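Local coordinates for protein tubulin binding cofactor C (PDB 5AJ8) that probably acts as a tubulin-folding chaperone, the chain here being the C-terminal domain of a TBCC-family cofactor from Leishmania major, at residues F30-A35 against F49-T54; R66-T71 against I85-A90. The protein carries 1 engineered substitution. One frame throughout, in Å; residues are numbered along the deposited sequence.

Contact 1 (F30-A35 against F49-T54); sequences FINGCA and FLSNCT
Ile-31 joins Phe-49 and Ser-51 by two backbone bonds that set the register of this parallel pair. Ile-31 N gives to Phe-49 O at 2.8 Å, and Ile-31 O accepts from Ser-51 N at 2.9 Å. Gly-33 N then reaches Ser-51 O at 3.0 Å, and beyond the turn Thr-54 N closes on Cys-34 O at 3.1 Å. Ser-51 O has a second donor in the amide of Asn-32: Asn-32 ND2 lies 3.3 Å from Ser-51 O, standing 67° out of the carbonyl plane. The same ND2 makes a weak bond to Ser-51 OG. What carries the amide over its neighbour is the first torsion of Asn-32, with CG set opposite the backbone N (chi1 -177°). At the bend, where Gly-33 and Asn-52 both have positive phi, Cys-34 N gives a weak hydrogen bond to Cys-53 SG, 3.6 Å away.

Packing divides between the two faces. With Asn-32 and Ser-51 lie the rings of Phe-30 and Phe-49, which pass at a slant, Phe-30 CD2 coming 3.9 Å from Phe-49 CB; Arg-66 and Lys-68 touch Phe-49 from the next strand. On the buried face Ile-31 and Leu-50 run side by side in the same direction, Ile-31 CB to Leu-50 CG 4.2 Å, and Ile-23 meets Ile-31 from the other sheet of the domain. Matched strands and matched bends are the geometry of stacked beta-helix coils: amide and hydroxyl bond beside two phenylalanine rings on the outer face, while aliphatic carbon and cysteine sulfur line the inner one.

Contact 2 (R66-T71 against I85-A90); sequences RLKGCT and IEECDA
Arg-66 and Glu-86, in the glutamate conformer given, form the one salt bridge of this contact, Arg-66 NH2 to Glu-86 OE1 at 2.9 Å with an N-H...O angle of 167°. The carboxylate oxygen lies in the guanidinium plane, at its edge, but the arginine meets OE1 from above the carboxylate plane, the two flat groups being turned 60° apart. In that conformer Glu-86 reaches this position with CG opposite its backbone N (chi1 -176°) and an extended chain. Lys-68 lies alongside it, Lys-68 CD 3.8 Å from Glu-86 OE1; Lys-68 NZ stays 4.4 Å from Glu-86 OE2, too far for a salt bridge, so its charge probably adds a longer-range attraction. Phe-142 and Gln-143 touch the arginine and the glutamate, respectively, from a loop.

Backbone bonds continue from the strands through the bend. Gly-69 N gives to Glu-86 O at 3.0 Å, Asp-89 N gives to Cys-70 O, and the bond from Glu-86 N to Leu-67 O is weak and bent. In parallel register, with positive phi at Gly-69 and Glu-87, the two chains bend together as successive coils of a beta-helix do, which agrees with the C-CAP/cofactor C family of this domain.

Sulfur and hydrocarbon occupy the interior. Cys-88 SG accepts from Cys-70 N at 3.5 Å and rests 3.9 Å from Leu-67 CB. The side chains of Leu-67 and Ile-85 cross at a slant, Leu-67 CD1 4.1 Å from Ile-85 CG2, while Met-91, Leu-73 and Met-75 of the opposing sheet touch Leu-67. Beyond the bend, Asp-89 OD1 is hydrogen-bonded to His-152 ND1.

How the contacts relate
Contacts 1 and 2 belong to one parallel sheet: strands 47-51 and 64-68 are neighbours, so the second segment of contact 1 lies against the first of contact 2. Their centres are 10 Å apart, and Leu-50 joins them through probable hydrogen bonds, Leu-50 N 2.9 Å from Arg-66 O and Leu-50 O 2.9 Å from Lys-68 N. Each is partly buried, with Ile-31, Leu-50, Leu-67, Ile-85 and four cysteines on the inside. The outer faces differ: contact 1 has neutral amide, hydroxyl and aromatic groups, contact 2 a charged set. Between strands 47-51 and 64-68 the outer face thus passes from neutral to charged.

Contact 1 (F30-A35 against F49-T54)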
# COMPACT_ATOMS: atom_id res chain seq x y z
N PHE A 30 -9.36 -3.45 4.79
CA PHE A 30 -10.28 -2.85 3.84
C PHE A 30 -10.26 -1.37 4.11
O PHE A 30 -10.54 -0.96 5.23
CB PHE A 30 -11.72 -3.33 4.09
CG PHE A 30 -11.94 -4.78 3.83
CD1 PHE A 30 -11.75 -5.70 4.85
CD2 PHE A 30 -12.32 -5.24 2.56
CE1 PHE A 30 -11.95 -7.06 4.63
CE2 PHE A 30 -12.52 -6.60 2.34
CZ PHE A 30 -12.34 -7.50 3.37
N ILE A 31 -9.97 -0.57 3.09
CA ILE A 31 -9.93 0.88 3.22
C ILE A 31 -10.92 1.47 2.21
O ILE A 31 -10.78 1.25 0.99
CB ILE A 31 -8.54 1.44 2.95
CG1 ILE A 31 -7.53 0.86 3.93
CG2 ILE A 31 -8.54 2.96 3.08
CD1 ILE A 31 -6.10 1.01 3.50
N ASN A 32 -11.92 2.16 2.72
CA ASN A 32 -13.02 2.65 1.91
C ASN A 32 -13.17 4.16 2.06
O ASN A 32 -13.24 4.68 3.16
CB ASN A 32 -14.31 1.97 2.36
CG ASN A 32 -15.51 2.36 1.52
OD1 ASN A 32 -16.59 2.57 2.06
ND2 ASN A 32 -15.32 2.48 0.20
N GLY A 33 -13.22 4.84 0.92
CA GLY A 33 -13.67 6.22 0.86
C GLY A 33 -12.74 7.22 1.50
O GLY A 33 -13.21 8.16 2.12
N CYS A 34 -11.43 7.04 1.35
CA CYS A 34 -10.46 8.02 1.86
C CYS A 34 -9.99 8.96 0.75
O CYS A 34 -9.87 8.55 -0.42
CB CYS A 34 -9.27 7.30 2.49
SG CYS A 34 -9.74 6.29 3.88
N ALA A 35 -9.71 10.20 1.12
CA ALA A 35 -9.31 11.24 0.17
C ALA A 35 -8.31 12.23 0.76
O ALA A 35 -8.34 12.49 1.96
CB ALA A 35 -10.54 11.99 -0.35
N PHE A 49 -7.52 -4.30 0.48
CA PHE A 49 -8.51 -3.88 -0.51
C PHE A 49 -8.82 -2.41 -0.30
O PHE A 49 -9.24 -2.02 0.78
CB PHE A 49 -9.75 -4.73 -0.37
CG PHE A 49 -10.78 -4.48 -1.44
CD1 PHE A 49 -10.74 -5.14 -2.65
CD2 PHE A 49 -11.82 -3.60 -1.21
CE1 PHE A 49 -11.70 -4.92 -3.62
CE2 PHE A 49 -12.78 -3.37 -2.17
CZ PHE A 49 -12.72 -4.02 -3.38
N LEU A 50 -8.55 -1.58 -1.31
CA LEU A 50 -8.93 -0.16 -1.28
C LEU A 50 -10.07 0.09 -2.28
O LEU A 50 -10.02 -0.38 -3.42
CB LEU A 50 -7.74 0.73 -1.62
CG LEU A 50 -6.56 0.77 -0.64
CD1 LEU A 50 -5.61 -0.41 -0.84
CD2 LEU A 50 -5.79 2.07 -0.80
N SER A 51 -11.09 0.83 -1.85
CA SER A 51 -12.18 1.20 -2.73
C SER A 51 -12.59 2.66 -2.57
O SER A 51 -12.60 3.21 -1.48
CB SER A 51 -13.39 0.29 -2.48
OG SER A 51 -13.75 0.35 -1.12
N ASN A 52 -12.93 3.27 -3.68
CA ASN A 52 -13.42 4.63 -3.69
C ASN A 52 -12.49 5.62 -2.99
O ASN A 52 -12.94 6.48 -2.26
CB ASN A 52 -14.82 4.66 -3.08
CG ASN A 52 -15.77 3.70 -3.78
OD1 ASN A 52 -16.45 2.90 -3.13
ND2 ASN A 52 -15.82 3.77 -5.10
N CYS A 53 -11.19 5.46 -3.20
CA CYS A 53 -10.22 6.39 -2.67
C CYS A 53 -9.74 7.29 -3.79
O CYS A 53 -9.58 6.83 -4.92
CB CYS A 53 -9.03 5.65 -2.04
SG CYS A 53 -9.44 4.71 -0.56
N THR A 54 -9.50 8.55 -3.47
CA THR A 54 -8.99 9.52 -4.44
C THR A 54 -7.93 10.42 -3.82
O THR A 54 -8.03 10.82 -2.66
CB THR A 54 -10.09 10.46 -4.97
OG1 THR A 54 -10.78 11.06 -3.86
CG2 THR A 54 -11.08 9.70 -5.85

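Contact 2 (R66-T71 against I85-A90)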
# COMPACT_ATOMS: atom_id res chain seq x y z
N ARG A 66 -5.76 -5.27 -3.91
CA ARG A 66 -6.80 -4.98 -4.90
C ARG A 66 -7.37 -3.58 -4.71
O ARG A 66 -7.70 -3.17 -3.60
CB ARG A 66 -7.90 -6.03 -4.86
CG ARG A 66 -8.99 -5.77 -5.89
CD ARG A 66 -9.62 -7.06 -6.41
NE ARG A 66 -10.64 -6.83 -7.45
CZ ARG A 66 -11.15 -7.80 -8.21
NH1 ARG A 66 -10.75 -9.07 -8.07
NH2 ARG A 66 -12.09 -7.53 -9.09
N LEU A 67 -7.52 -2.87 -5.80
CA LEU A 67 -8.09 -1.52 -5.78
C LEU A 67 -9.29 -1.41 -6.73
O LEU A 67 -9.24 -1.89 -7.86
CB LEU A 67 -7.04 -0.47 -6.13
CG LEU A 67 -5.88 -0.35 -5.13
CD1 LEU A 67 -4.64 -1.00 -5.70
CD2 LEU A 67 -5.59 1.11 -4.84
N LYS A 68 -10.36 -0.78 -6.26
CA LYS A 68 -11.57 -0.63 -7.05
C LYS A 68 -12.09 0.80 -6.93
O LYS A 68 -12.24 1.32 -5.84
CB LYS A 68 -12.66 -1.60 -6.59
CG LYS A 68 -13.95 -1.44 -7.37
CD LYS A 68 -14.94 -2.56 -7.11
CE LYS A 68 -16.15 -2.41 -8.01
NZ LYS A 68 -17.18 -3.42 -7.68
N GLY A 69 -12.39 1.41 -8.07
CA GLY A 69 -13.00 2.74 -8.09
C GLY A 69 -12.12 3.83 -7.52
O GLY A 69 -12.63 4.78 -6.95
N CYS A 70 -10.81 3.70 -7.70
CA CYS A 70 -9.85 4.69 -7.18
C CYS A 70 -9.26 5.58 -8.31
O CYS A 70 -9.07 5.13 -9.41
CB CYS A 70 -8.71 3.97 -6.44
SG CYS A 70 -9.23 3.02 -4.97
N THR A 71 -8.97 6.84 -7.99
CA THR A 71 -8.39 7.78 -8.94
C THR A 71 -7.26 8.58 -8.29
O THR A 71 -7.38 8.97 -7.13
CB THR A 71 -9.50 8.68 -9.52
OG1 THR A 71 -8.93 9.78 -10.25
CG2 THR A 71 -10.38 9.20 -8.43
N ILE A 85 -6.19 -3.91 -10.33
CA ILE A 85 -7.05 -2.73 -10.30
C ILE A 85 -8.30 -2.94 -11.15
O ILE A 85 -8.34 -3.79 -12.04
CB ILE A 85 -6.33 -1.45 -10.74
CG1 ILE A 85 -5.81 -1.54 -12.17
CG2 ILE A 85 -5.19 -1.15 -9.80
CD1 ILE A 85 -5.26 -0.23 -12.70
N GLU A 86 -9.33 -2.17 -10.82
CA GLU A 86 -10.63 -2.27 -11.45
C GLU A 86 -11.35 -0.92 -11.35
O GLU A 86 -11.54 -0.40 -10.25
CB GLU A 86 -11.48 -3.32 -10.75
CG GLU A 86 -12.82 -3.56 -11.42
CD GLU A 86 -13.74 -4.50 -10.67
OE1 GLU A 86 -13.36 -5.00 -9.58
OE2 GLU A 86 -14.85 -4.75 -11.20
N GLU A 87 -11.74 -0.36 -12.50
CA GLU A 87 -12.35 0.98 -12.53
C GLU A 87 -11.45 2.01 -11.80
O GLU A 87 -11.93 2.79 -10.97
CB GLU A 87 -13.77 0.92 -11.95
CG GLU A 87 -14.77 0.28 -12.92
CD GLU A 87 -16.03 -0.28 -12.26
OE1 GLU A 87 -16.30 -0.01 -11.07
OE2 GLU A 87 -16.76 -1.03 -12.94
N CYS A 88 -10.14 1.97 -12.08
CA CYS A 88 -9.17 2.90 -11.52
C CYS A 88 -8.53 3.70 -12.63
O CYS A 88 -8.51 3.27 -13.79
CB CYS A 88 -8.10 2.17 -10.72
SG CYS A 88 -8.68 1.33 -9.24
N ASP A 89 -8.00 4.86 -12.30
CA ASP A 89 -7.32 5.69 -13.30
C ASP A 89 -6.35 6.61 -12.59
O ASP A 89 -6.56 6.93 -11.45
CB ASP A 89 -8.33 6.52 -14.11
CG ASP A 89 -7.70 7.18 -15.37
OD1 ASP A 89 -6.99 6.53 -16.18
OD2 ASP A 89 -7.93 8.39 -15.56
N ALA A 90 -5.31 7.01 -13.31
CA ALA A 90 -4.26 7.90 -12.82
C ALA A 90 -3.61 7.26 -11.60
O ALA A 90 -3.39 7.91 -10.57
CB ALA A 90 -4.81 9.30 -12.52